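Local structure of B-type Cna protein (Enterococcus faecium, 6FWY) at residues Ala163-Asp168 against Thr174-Thr179; Ala187-Thr192 against Ser218-Lys223; Ile222-Thr227 against Ala275-Ala280. The protein is of unknown function but, as a cell-wall-anchored surface protein with a thioester domain, probably helps the bacterium attach covalently to host surfaces. One frame throughout, in Å; residues are numbered along the deposited sequence.

Contact 1: Ala163-Asp168 against Thr174-Thr179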
ATOM      1  N   ALA A 163      11.648  24.171  -4.401  1.00 42.19           N
ATOM      2  CA  ALA A 163      12.777  25.105  -4.436  1.00 42.22           C
ATOM      3  C   ALA A 163      12.961  25.648  -3.034  1.00 44.67           C
ATOM      4  O   ALA A 163      11.982  26.035  -2.393  1.00 46.98           O
ATOM      5  CB  ALA A 163      12.506  26.242  -5.407  1.00 43.06           C
ATOM      6  N   SER A 164      14.201  25.626  -2.551  1.00 44.63           N
ATOM      7  CA  SER A 164      14.543  26.122  -1.211  1.00 47.45           C
ATOM      8  C   SER A 164      15.327  27.427  -1.253  1.00 48.72           C
ATOM      9  O   SER A 164      15.066  28.325  -0.450  1.00 52.63           O
ATOM     10  CB  SER A 164      15.315  25.056  -0.430  1.00 47.38           C
ATOM     11  OG  SER A 164      16.425  24.592  -1.178  1.00 46.22           O
ATOM     12  N   LYS A 165      16.288  27.535  -2.166  1.00 46.73           N
ATOM     13  CA  LYS A 165      17.109  28.745  -2.291  1.00 47.46           C
ATOM     14  C   LYS A 165      17.785  28.846  -3.645  1.00 45.08           C
ATOM     15  O   LYS A 165      17.899  27.857  -4.365  1.00 42.81           O
ATOM     16  CB  LYS A 165      18.172  28.795  -1.190  1.00 49.25           C
ATOM     17  CG  LYS A 165      19.156  27.636  -1.238  1.00 48.08           C
ATOM     18  CD  LYS A 165      20.099  27.612  -0.038  1.00 50.74           C
ATOM     19  CE  LYS A 165      20.781  26.251   0.039  1.00 50.12           C
ATOM     20  NZ  LYS A 165      21.714  26.111   1.182  1.00 53.45           N
ATOM     21  N   THR A 166      18.225  30.054  -3.981  1.00 46.28           N
ATOM     22  CA  THR A 166      18.953  30.354  -5.203  1.00 45.33           C
ATOM     23  C   THR A 166      20.131  31.235  -4.828  1.00 46.71           C
ATOM     24  O   THR A 166      20.028  32.031  -3.900  1.00 48.73           O
ATOM     25  CB  THR A 166      18.075  31.111  -6.232  1.00 46.49           C
ATOM     26  OG1 THR A 166      17.721  32.403  -5.711  1.00 49.50           O
ATOM     27  CG2 THR A 166      16.782  30.341  -6.538  1.00 45.70           C
ATOM     28  N   ALA A 167      21.240  31.110  -5.550  1.00 45.64           N
ATOM     29  CA  ALA A 167      22.393  31.977  -5.340  1.00 47.17           C
ATOM     30  C   ALA A 167      23.357  31.914  -6.522  1.00 47.04           C
ATOM     31  O   ALA A 167      23.460  30.887  -7.208  1.00 45.75           O
ATOM     32  CB  ALA A 167      23.143  31.604  -4.061  1.00 47.91           C
ATOM     33  N   ASP A 168      24.073  33.014  -6.738  1.00 48.20           N
ATOM     34  CA  ASP A 168      25.211  33.010  -7.630  1.00 48.54           C
ATOM     35  C   ASP A 168      26.430  32.553  -6.817  1.00 48.90           C
ATOM     36  O   ASP A 168      26.661  33.046  -5.718  1.00 50.89           O
ATOM     37  CB  ASP A 168      25.397  34.398  -8.267  1.00 50.19           C
ATOM     38  CG  ASP A 168      24.331  34.703  -9.325  1.00 50.83           C
ATOM     39  OD1 ASP A 168      23.558  33.802  -9.720  1.00 50.18           O
ATOM     40  OD2 ASP A 168      24.259  35.872  -9.756  1.00 53.21           O
ATOM     41  N   THR A 174      22.968  29.192  -9.266  1.00 42.36           N
ATOM     42  CA  THR A 174      22.624  27.928  -8.585  1.00 42.13           C
ATOM     43  C   THR A 174      21.158  27.928  -8.098  1.00 42.10           C
ATOM     44  O   THR A 174      20.639  28.953  -7.657  1.00 42.45           O
ATOM     45  CB  THR A 174      23.573  27.591  -7.404  1.00 42.99           C
ATOM     46  OG1 THR A 174      23.243  28.367  -6.260  1.00 43.97           O
ATOM     47  CG2 THR A 174      25.033  27.827  -7.776  1.00 43.62           C
ATOM     48  N   PHE A 175      20.510  26.772  -8.191  1.00 41.37           N
ATOM     49  CA  PHE A 175      19.126  26.593  -7.758  1.00 41.63           C
ATOM     50  C   PHE A 175      19.044  25.299  -6.952  1.00 41.63           C
ATOM     51  O   PHE A 175      19.246  24.210  -7.490  1.00 39.78           O
ATOM     52  CB  PHE A 175      18.186  26.520  -8.969  1.00 40.91           C
ATOM     53  CG  PHE A 175      18.277  27.712  -9.872  1.00 41.01           C
ATOM     54  CD1 PHE A 175      17.498  28.841  -9.632  1.00 41.77           C
ATOM     55  CD2 PHE A 175      19.167  27.719 -10.941  1.00 40.40           C
ATOM     56  CE1 PHE A 175      17.596  29.952 -10.458  1.00 42.30           C
ATOM     57  CE2 PHE A 175      19.274  28.820 -11.775  1.00 40.68           C
ATOM     58  CZ  PHE A 175      18.498  29.942 -11.544  1.00 41.81           C
ATOM     59  N   THR A 176      18.773  25.414  -5.659  1.00 43.00           N
ATOM     60  CA  THR A 176      18.666  24.255  -4.776  1.00 43.25           C
ATOM     61  C   THR A 176      17.198  23.885  -4.563  1.00 43.26           C
ATOM     62  O   THR A 176      16.350  24.753  -4.432  1.00 44.26           O
ATOM     63  CB  THR A 176      19.398  24.505  -3.443  1.00 44.86           C
ATOM     64  OG1 THR A 176      20.755  24.849  -3.734  1.00 44.44           O
ATOM     65  CG2 THR A 176      19.370  23.266  -2.533  1.00 45.08           C
ATOM     66  N   TYR A 177      16.921  22.582  -4.542  1.00 42.66           N
ATOM     67  CA  TYR A 177      15.574  22.024  -4.372  1.00 42.12           C
ATOM     68  C   TYR A 177      15.591  20.934  -3.299  1.00 42.70           C
ATOM     69  O   TYR A 177      16.570  20.222  -3.175  1.00 42.54           O
ATOM     70  CB  TYR A 177      15.071  21.427  -5.691  1.00 40.60           C
ATOM     71  CG  TYR A 177      14.969  22.419  -6.812  1.00 40.54           C
ATOM     72  CD1 TYR A 177      16.094  22.720  -7.594  1.00 39.63           C
ATOM     73  CD2 TYR A 177      13.769  23.071  -7.100  1.00 40.50           C
ATOM     74  CE1 TYR A 177      16.021  23.630  -8.630  1.00 39.61           C
ATOM     75  CE2 TYR A 177      13.684  23.997  -8.137  1.00 40.98           C
ATOM     76  CZ  TYR A 177      14.817  24.276  -8.900  1.00 40.21           C
ATOM     77  OH  TYR A 177      14.771  25.182  -9.934  1.00 40.58           O
ATOM     78  N   LYS A 178      14.531  20.844  -2.502  1.00 43.18           N
ATOM     79  CA  LYS A 178      14.320  19.736  -1.548  1.00 43.69           C
ATOM     80  C   LYS A 178      13.364  18.681  -2.111  1.00 42.22           C
ATOM     81  O   LYS A 178      12.303  19.030  -2.610  1.00 41.95           O
ATOM     82  CB  LYS A 178      13.762  20.266  -0.218  1.00 45.28           C
ATOM     83  CG  LYS A 178      14.842  20.963   0.585  1.00 47.16           C
ATOM     84  CD  LYS A 178      14.340  21.761   1.755  1.00 49.48           C
ATOM     85  CE  LYS A 178      15.555  22.419   2.378  1.00 51.03           C
ATOM     86  NZ  LYS A 178      15.217  23.450   3.404  1.00 53.73           N
ATOM     87  N   THR A 179      13.750  17.414  -2.004  1.00 41.70           N
ATOM     88  CA  THR A 179      12.882  16.288  -2.337  1.00 40.87           C
ATOM     89  C   THR A 179      12.240  15.768  -1.055  1.00 42.06           C
ATOM     90  O   THR A 179      12.851  15.842   0.020  1.00 43.41           O
ATOM     91  CB  THR A 179      13.623  15.115  -2.999  1.00 40.05           C
ATOM     92  OG1 THR A 179      14.583  14.581  -2.092  1.00 40.42           O
ATOM     93  CG2 THR A 179      14.304  15.550  -4.274  1.00 39.49           C
TER
HETATM   94  O   HOH W   1      20.868  31.985  -8.997  1.00 42.96           O
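A beta hairpin with a classic bulge joins Ala-163–Asp-168 to Thr-174–Thr-179, antiparallel strands of one sheet. At the bulge, Ser-164 and Lys-165 both face Thr-176. Ser-164 N donates a nearly straight bond (172°) to Thr-176 O, and Lys-165 O takes the amide of Thr-176 in return at 2.9 Å. A first torsion of 53° places Ser-164 OG between its own N and carbonyl carbon, within a weak 3.3 Å bond of the same Thr-176 O.

Toward the turn the grip is doubled. Ala-167 O accepts from Thr-174 N and from Thr-174 OG1, both at 2.7 Å, the two donors arriving from opposite faces of the carbonyl plane, while Ala-167 N returns a bond to Thr-174 O. One hydroxyl thus reinforces a backbone pair. Side chains add to this on both faces of the hairpin: Lys-165 runs alongside Thr-176, its CG 3.8 Å from Thr-176 CB; on the other face Thr-166 CG2 lies 3.5 Å from Phe-175 CD1, and Ala-163 CB meets Tyr-177 CE2 at 3.7 Å.

Strand 159-169 is the outermost of its sheet within the chain, whereas strand 172-181 also bonds to strand 218-225, where Thr-176 OG1 pairs with Thr-221 OG1. The rings of Phe-175 and Tyr-177 pack against strand 258-277 of the other sheet.

Contact 2: Ala187-Thr192 against Ser218-Lys223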
ATOM      1  N   ALA A 187      14.287   9.502  -7.489  1.00 37.50           N
ATOM      2  CA  ALA A 187      13.575  10.195  -8.556  1.00 36.94           C
ATOM      3  C   ALA A 187      14.492  10.507  -9.735  1.00 37.53           C
ATOM      4  O   ALA A 187      15.693  10.710  -9.573  1.00 37.28           O
ATOM      5  CB  ALA A 187      12.950  11.480  -8.026  1.00 36.83           C
ATOM      6  N   LYS A 188      13.875  10.529 -10.909  1.00 37.58           N
ATOM      7  CA  LYS A 188      14.520  10.849 -12.174  0.50 37.71           C
ATOM      8  C   LYS A 188      14.028  12.213 -12.627  1.00 37.38           C
ATOM      9  O   LYS A 188      12.820  12.460 -12.675  1.00 36.68           O
ATOM     10  CB  LYS A 188      14.152   9.796 -13.231  0.50 38.27           C
ATOM     11  CG  LYS A 188      14.569  10.139 -14.661  0.50 39.40           C
ATOM     12  CD  LYS A 188      14.789   8.923 -15.539  0.50 40.42           C
ATOM     13  CE  LYS A 188      15.768   9.261 -16.645  0.50 41.33           C
ATOM     14  NZ  LYS A 188      15.266   8.729 -17.936  0.50 42.42           N
ATOM     15  N   LEU A 189      14.961  13.101 -12.969  1.00 37.70           N
ATOM     16  CA  LEU A 189      14.601  14.412 -13.499  1.00 37.97           C
ATOM     17  C   LEU A 189      14.370  14.357 -15.003  1.00 38.71           C
ATOM     18  O   LEU A 189      15.145  13.730 -15.716  1.00 39.90           O
ATOM     19  CB  LEU A 189      15.698  15.428 -13.158  1.00 38.18           C
ATOM     20  CG  LEU A 189      16.051  15.558 -11.673  1.00 38.32           C
ATOM     21  CD1 LEU A 189      17.028  16.696 -11.485  1.00 38.79           C
ATOM     22  CD2 LEU A 189      14.793  15.819 -10.819  1.00 38.52           C
ATOM     23  N   THR A 190      13.296  14.989 -15.469  1.00 38.73           N
ATOM     24  CA  THR A 190      13.028  15.172 -16.891  1.00 40.07           C
ATOM     25  C   THR A 190      12.929  16.662 -17.151  1.00 40.29           C
ATOM     26  O   THR A 190      12.138  17.366 -16.519  1.00 40.56           O
ATOM     27  CB  THR A 190      11.711  14.494 -17.332  1.00 41.10           C
ATOM     28  OG1 THR A 190      11.859  13.080 -17.227  1.00 41.94           O
ATOM     29  CG2 THR A 190      11.366  14.795 -18.792  1.00 42.32           C
ATOM     30  N   PHE A 191      13.732  17.144 -18.095  1.00 40.48           N
ATOM     31  CA  PHE A 191      13.712  18.553 -18.483  1.00 40.68           C
ATOM     32  C   PHE A 191      12.718  18.756 -19.607  1.00 41.74           C
ATOM     33  O   PHE A 191      12.765  18.062 -20.620  1.00 42.66           O
ATOM     34  CB  PHE A 191      15.116  19.032 -18.811  1.00 40.39           C
ATOM     35  CG  PHE A 191      15.992  19.090 -17.593  1.00 39.28           C
ATOM     36  CD1 PHE A 191      16.006  20.199 -16.773  1.00 38.90           C
ATOM     37  CD2 PHE A 191      16.740  17.987 -17.235  1.00 39.78           C
ATOM     38  CE1 PHE A 191      16.770  20.223 -15.617  1.00 38.85           C
ATOM     39  CE2 PHE A 191      17.522  17.987 -16.074  1.00 39.57           C
ATOM     40  CZ  PHE A 191      17.528  19.107 -15.258  1.00 38.99           C
ATOM     41  N   THR A 192      11.795  19.686 -19.392  1.00 42.02           N
ATOM     42  CA  THR A 192      10.669  19.918 -20.298  1.00 43.40           C
ATOM     43  C   THR A 192      10.877  21.118 -21.208  1.00 44.44           C
ATOM     44  O   THR A 192      10.023  21.411 -22.030  1.00 46.72           O
ATOM     45  CB  THR A 192       9.370  20.081 -19.494  1.00 43.42           C
ATOM     46  OG1 THR A 192       9.577  21.054 -18.463  1.00 43.45           O
ATOM     47  CG2 THR A 192       8.990  18.756 -18.845  1.00 42.50           C
ATOM     48  N   SER A 218      15.919  14.618   0.627  1.00 44.67           N
ATOM     49  CA  SER A 218      17.277  15.114   0.467  1.00 45.55           C
ATOM     50  C   SER A 218      17.220  16.455  -0.262  1.00 44.82           C
ATOM     51  O   SER A 218      16.197  17.135  -0.235  1.00 44.62           O
ATOM     52  CB  SER A 218      18.100  14.081  -0.326  1.00 45.25           C
ATOM     53  OG  SER A 218      19.476  14.422  -0.339  1.00 46.31           O
ATOM     54  N   SER A 219      18.313  16.855  -0.892  1.00 44.59           N
ATOM     55  CA  SER A 219      18.289  18.011  -1.769  1.00 43.61           C
ATOM     56  C   SER A 219      19.247  17.842  -2.923  1.00 42.76           C
ATOM     57  O   SER A 219      20.087  16.958  -2.915  1.00 42.99           O
ATOM     58  CB  SER A 219      18.580  19.291  -0.990  1.00 44.76           C
ATOM     59  OG  SER A 219      19.703  19.154  -0.165  1.00 46.54           O
ATOM     60  N   PHE A 220      19.069  18.669  -3.938  1.00 41.59           N
ATOM     61  CA  PHE A 220      20.005  18.766  -5.038  1.00 41.69           C
ATOM     62  C   PHE A 220      20.067  20.198  -5.521  1.00 41.68           C
ATOM     63  O   PHE A 220      19.223  21.007  -5.189  1.00 41.62           O
ATOM     64  CB  PHE A 220      19.646  17.806  -6.189  1.00 40.78           C
ATOM     65  CG  PHE A 220      18.343  18.093  -6.836  1.00 39.67           C
ATOM     66  CD1 PHE A 220      18.256  19.002  -7.884  1.00 39.35           C
ATOM     67  CD2 PHE A 220      17.196  17.461  -6.408  1.00 39.85           C
ATOM     68  CE1 PHE A 220      17.034  19.310  -8.454  1.00 38.98           C
ATOM     69  CE2 PHE A 220      15.974  17.714  -7.001  1.00 39.34           C
ATOM     70  CZ  PHE A 220      15.889  18.661  -8.019  1.00 39.22           C
ATOM     71  N   THR A 221      21.083  20.488  -6.326  1.00 41.64           N
ATOM     72  CA  THR A 221      21.323  21.823  -6.859  1.00 40.73           C
ATOM     73  C   THR A 221      21.548  21.736  -8.367  1.00 39.76           C
ATOM     74  O   THR A 221      22.305  20.897  -8.830  1.00 40.27           O
ATOM     75  CB  THR A 221      22.488  22.492  -6.114  1.00 41.64           C
ATOM     76  OG1 THR A 221      22.114  22.686  -4.749  1.00 42.26           O
ATOM     77  CG2 THR A 221      22.832  23.847  -6.709  1.00 41.74           C
ATOM     78  N   ILE A 222      20.846  22.584  -9.114  1.00 39.17           N
ATOM     79  CA  ILE A 222      21.063  22.779 -10.538  1.00 39.19           C
ATOM     80  C   ILE A 222      21.940  24.020 -10.695  1.00 39.66           C
ATOM     81  O   ILE A 222      21.707  25.032 -10.035  1.00 39.58           O
ATOM     82  CB  ILE A 222      19.728  22.949 -11.312  1.00 38.91           C
ATOM     83  CG1 ILE A 222      18.922  21.657 -11.223  1.00 39.00           C
ATOM     84  CG2 ILE A 222      19.980  23.297 -12.781  1.00 38.96           C
ATOM     85  CD1 ILE A 222      17.539  21.721 -11.812  1.00 38.96           C
ATOM     86  N   LYS A 223      22.942  23.927 -11.569  1.00 39.82           N
ATOM     87  CA  LYS A 223      23.879  25.022 -11.814  1.00 40.16           C
ATOM     88  C   LYS A 223      23.894  25.406 -13.282  1.00 39.59           C
ATOM     89  O   LYS A 223      24.085  24.556 -14.140  1.00 40.04           O
ATOM     90  CB  LYS A 223      25.273  24.627 -11.349  1.00 41.08           C
ATOM     91  CG  LYS A 223      25.314  24.258  -9.876  1.00 41.96           C
ATOM     92  CD  LYS A 223      26.681  24.429  -9.274  1.00 43.54           C
ATOM     93  CE  LYS A 223      26.661  24.055  -7.804  1.00 44.45           C
ATOM     94  NZ  LYS A 223      27.918  24.354  -7.094  1.00 46.59           N
TER
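Leu-189 and Phe-220 meet across the interior between two beta sheets, and their side chains account for most of the surface buried where Ala-187–Thr-192 faces Ser-218–Lys-223. The alpha carbons of this pair stand 10.9 Å apart, a spacing spanned by side chains rather than by backbone bonds. Leu-189 reaches in from one sheet and Phe-220 from the other, in opposite directions. Leu-189 CD1 comes over one face of the phenyl ring, 4.0 Å from Phe-220 CE1, and the second methyl, Leu-189 CD2, lies 4.1 Å from Phe-220 CZ. Both branches of the leucine therefore bear on the outer end of the ring. Phe-220 holds this position with CG set between its backbone N and carbonyl carbon (chi1 63°), a torsion that carries the ring out from its strand toward the leucine.

Ile-222, the third major contributor, repeats the meeting two residues along the strand with a different geometry. Its terminal methyl CD1 approaches the edge of the Phe-191 ring, close to the ring plane, with Ile-222 CD1 4.2 Å from Phe-191 CE1. One aromatic ring thus offers a face to its aliphatic partner and the other an edge, and both meetings are purely apolar.

Further rings and aliphatic groups pack around this meeting of the sheets. Phe-235 of strand 231-250 touches both Phe-220 and Ile-222, and Leu-233 of the same strand touches Phe-191; Tyr-177 of strand 172-181 meets the Phe-220 ring with planes at about 25°, and Val-214 of strand 213-215 packs on Leu-189 and Phe-220.

Contact 3: Ile222-Thr227 against Ala275-Ala280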
ATOM      1  N   ILE A 222      20.846  22.584  -9.114  1.00 39.17           N
ATOM      2  CA  ILE A 222      21.063  22.779 -10.538  1.00 39.19           C
ATOM      3  C   ILE A 222      21.940  24.020 -10.695  1.00 39.66           C
ATOM      4  O   ILE A 222      21.707  25.032 -10.035  1.00 39.58           O
ATOM      5  CB  ILE A 222      19.728  22.949 -11.312  1.00 38.91           C
ATOM      6  CG1 ILE A 222      18.922  21.657 -11.223  1.00 39.00           C
ATOM      7  CG2 ILE A 222      19.980  23.297 -12.781  1.00 38.96           C
ATOM      8  CD1 ILE A 222      17.539  21.721 -11.812  1.00 38.96           C
ATOM      9  N   LYS A 223      22.942  23.927 -11.569  1.00 39.82           N
ATOM     10  CA  LYS A 223      23.879  25.022 -11.814  1.00 40.16           C
ATOM     11  C   LYS A 223      23.894  25.406 -13.282  1.00 39.59           C
ATOM     12  O   LYS A 223      24.085  24.556 -14.140  1.00 40.04           O
ATOM     13  CB  LYS A 223      25.273  24.627 -11.349  1.00 41.08           C
ATOM     14  CG  LYS A 223      25.314  24.258  -9.876  1.00 41.96           C
ATOM     15  CD  LYS A 223      26.681  24.429  -9.274  1.00 43.54           C
ATOM     16  CE  LYS A 223      26.661  24.055  -7.804  1.00 44.45           C
ATOM     17  NZ  LYS A 223      27.918  24.354  -7.094  1.00 46.59           N
ATOM     18  N   VAL A 224      23.695  26.688 -13.553  1.00 39.43           N
ATOM     19  CA  VAL A 224      23.581  27.225 -14.905  1.00 39.68           C
ATOM     20  C   VAL A 224      24.714  28.236 -15.050  1.00 39.68           C
ATOM     21  O   VAL A 224      24.795  29.160 -14.249  1.00 39.23           O
ATOM     22  CB  VAL A 224      22.207  27.911 -15.127  1.00 39.78           C
ATOM     23  CG1 VAL A 224      22.108  28.536 -16.518  1.00 40.15           C
ATOM     24  CG2 VAL A 224      21.068  26.910 -14.915  1.00 39.57           C
ATOM     25  N   PRO A 225      25.597  28.062 -16.055  1.00 40.24           N
ATOM     26  CA  PRO A 225      26.721  29.012 -16.186  1.00 40.97           C
ATOM     27  C   PRO A 225      26.268  30.469 -16.301  1.00 41.02           C
ATOM     28  O   PRO A 225      25.295  30.758 -17.008  1.00 40.67           O
ATOM     29  CB  PRO A 225      27.416  28.551 -17.467  1.00 41.18           C
ATOM     30  CG  PRO A 225      27.063  27.126 -17.623  1.00 41.12           C
ATOM     31  CD  PRO A 225      25.670  26.988 -17.071  1.00 40.67           C
ATOM     32  N   VAL A 226      26.956  31.376 -15.601  1.00 41.25           N
ATOM     33  CA  VAL A 226      26.598  32.811 -15.655  1.00 41.54           C
ATOM     34  C   VAL A 226      26.785  33.428 -17.049  1.00 41.61           C
ATOM     35  O   VAL A 226      26.311  34.515 -17.313  1.00 42.53           O
ATOM     36  CB  VAL A 226      27.333  33.671 -14.584  1.00 42.15           C
ATOM     37  CG1 VAL A 226      26.970  33.207 -13.171  1.00 41.94           C
ATOM     38  CG2 VAL A 226      28.846  33.687 -14.784  1.00 42.53           C
ATOM     39  N   THR A 227      27.479  32.733 -17.940  1.00 42.51           N
ATOM     40  CA  THR A 227      27.554  33.101 -19.363  1.00 43.24           C
ATOM     41  C   THR A 227      26.282  32.827 -20.166  1.00 43.66           C
ATOM     42  O   THR A 227      26.136  33.321 -21.284  1.00 44.36           O
ATOM     43  CB  THR A 227      28.774  32.446 -20.061  1.00 44.05           C
ATOM     44  OG1 THR A 227      28.871  31.051 -19.723  1.00 44.34           O
ATOM     45  CG2 THR A 227      30.046  33.105 -19.574  1.00 44.04           C
ATOM     46  N   ALA A 275      13.475  27.260 -13.059  1.00 42.86           N
ATOM     47  CA  ALA A 275      14.614  28.046 -12.602  1.00 42.69           C
ATOM     48  C   ALA A 275      14.723  29.221 -13.562  1.00 43.26           C
ATOM     49  O   ALA A 275      14.635  29.036 -14.774  1.00 42.64           O
ATOM     50  CB  ALA A 275      15.903  27.213 -12.641  1.00 42.19           C
ATOM     51  N   LYS A 276      14.922  30.419 -13.028  1.00 44.04           N
ATOM     52  CA  LYS A 276      15.046  31.630 -13.837  1.00 44.45           C
ATOM     53  C   LYS A 276      16.342  32.353 -13.466  1.00 44.34           C
ATOM     54  O   LYS A 276      16.700  32.400 -12.303  1.00 44.64           O
ATOM     55  CB  LYS A 276      13.821  32.512 -13.609  1.00 46.17           C
ATOM     56  CG  LYS A 276      13.841  33.848 -14.340  1.00 47.68           C
ATOM     57  CD  LYS A 276      12.460  34.516 -14.349  1.00 49.54           C
ATOM     58  CE  LYS A 276      12.496  36.043 -14.223  1.00 51.08           C
ATOM     59  NZ  LYS A 276      13.335  36.749 -15.241  1.00 51.42           N
ATOM     60  N   TRP A 277      17.036  32.920 -14.463  1.00 44.15           N
ATOM     61  CA  TRP A 277      18.272  33.680 -14.248  1.00 43.87           C
ATOM     62  C   TRP A 277      18.387  34.843 -15.232  1.00 45.04           C
ATOM     63  O   TRP A 277      17.804  34.820 -16.319  1.00 44.84           O
ATOM     64  CB  TRP A 277      19.497  32.764 -14.396  1.00 42.71           C
ATOM     65  CG  TRP A 277      19.597  32.200 -15.768  1.00 42.44           C
ATOM     66  CD1 TRP A 277      20.265  32.745 -16.839  1.00 42.71           C
ATOM     67  CD2 TRP A 277      18.955  31.018 -16.254  1.00 42.05           C
ATOM     68  NE1 TRP A 277      20.087  31.964 -17.952  1.00 42.93           N
ATOM     69  CE2 TRP A 277      19.285  30.898 -17.626  1.00 42.08           C
ATOM     70  CE3 TRP A 277      18.128  30.043 -15.663  1.00 41.91           C
ATOM     71  CZ2 TRP A 277      18.832  29.836 -18.415  1.00 41.92           C
ATOM     72  CZ3 TRP A 277      17.674  28.987 -16.448  1.00 41.43           C
ATOM     73  CH2 TRP A 277      18.034  28.890 -17.809  1.00 42.16           C
ATOM     74  N   THR A 278      19.183  35.843 -14.856  1.00 45.84           N
ATOM     75  CA  THR A 278      19.477  36.978 -15.727  1.00 46.80           C
ATOM     76  C   THR A 278      20.991  37.091 -15.902  1.00 46.31           C
ATOM     77  O   THR A 278      21.735  37.045 -14.930  1.00 45.74           O
ATOM     78  CB  THR A 278      18.864  38.289 -15.180  1.00 48.49           C
ATOM     79  OG1 THR A 278      19.338  38.543 -13.859  1.00 49.42           O
ATOM     80  CG2 THR A 278      17.364  38.182 -15.123  1.00 49.22           C
ATOM     81  N   ARG A 279      21.434  37.216 -17.149  1.00 46.40           N
ATOM     82  CA  ARG A 279      22.849  37.334 -17.465  1.00 46.09           C
ATOM     83  C   ARG A 279      23.342  38.705 -17.022  1.00 47.13           C
ATOM     84  O   ARG A 279      22.724  39.743 -17.340  1.00 48.53           O
ATOM     85  CB  ARG A 279      23.093  37.195 -18.974  1.00 46.05           C
ATOM     86  CG  ARG A 279      24.552  37.271 -19.379  1.00 45.69           C
ATOM     87  CD  ARG A 279      24.803  36.731 -20.775  1.00 46.00           C
ATOM     88  NE  ARG A 279      26.224  36.740 -21.096  1.00 46.03           N
ATOM     89  CZ  ARG A 279      26.766  36.299 -22.236  1.00 46.78           C
ATOM     90  NH1 ARG A 279      26.018  35.782 -23.211  1.00 47.79           N
ATOM     91  NH2 ARG A 279      28.090  36.375 -22.410  1.00 47.23           N
ATOM     92  N   ALA A 280      24.475  38.711 -16.333  1.00 47.04           N
ATOM     93  CA  ALA A 280      25.110  39.950 -15.893  1.00 48.24           C
ATOM     94  C   ALA A 280      25.649  40.711 -17.096  1.00 49.40           C
ATOM     95  O   ALA A 280      25.979  40.137 -18.139  1.00 50.20           O
ATOM     96  CB  ALA A 280      26.240  39.654 -14.899  1.00 47.66           C
ATOM     97  OXT ALA A 280      25.771  41.935 -17.060  1.00 51.09           O
TER
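Val-224 and Trp-277 face each other across the two-layered beta sandwich, close to the C-terminus, where strand 218-225 of one sheet passes over the end of strand 258-277 of the other. The apolar part of the contact is a CH-pi interaction. Val-224 CG1 sits over the six-membered ring of the indole, 3.9 Å from its centroid and 14° off the ring normal, so the methyl is placed almost centrally on the face. The nearest ring atom is Trp-277 CE2, at 3.8 Å from Val-224 CG1. With CG1 anti to its backbone N (chi1 177°), the valine turns this one branch onto the indole, and the two side chains cross at about a right angle. The rotation of the tryptophan is further defined by the hydrogen bond from its NE1 to Pro-229 O, while His-173 of the hairpin sheet meets the ring with planes at about 25° and Pro-196 touches both Val-224 and Trp-277.

Polar atoms come together beyond the strand ends, where the segments continue as loop. Arg-279 stretches its side chain beside Val-226 and Thr-227; CG anti to the backbone N and an extended chain to NE carry the guanidinium to the Thr-227 carbonyl. The approach is over a face and not along an N-H direction: Thr-227 O lies 3.1 Å from Arg-279 NH1 at an angle too poor for a hydrogen bond, and the oxygen stands 3.0 Å above the guanidinium plane, offset toward its rim.

The three contacts show how a beta sandwich is assembled: one kind of contact builds a sheet and another joins two sheets. Contact 1 pairs neighbouring strands within the five-stranded sheet, whereas contacts 2 and 3 span from that sheet to the sheet that faces it, which includes strands 185-191 and 258-277. Along the chain contact 1 closes first; contacts 2 and 3 follow and share Ile-222 and Lys-223 on strand 218-225. The centres of contacts 1 and 2 lie about 10 Å apart, those of 1 and 3 about 12 Å, and those of 2 and 3 about 16 Å. Strand 218-225, bonded to strand 172-181, thus ties the hairpin to the facing layer, drawing distant sequence into one sandwich.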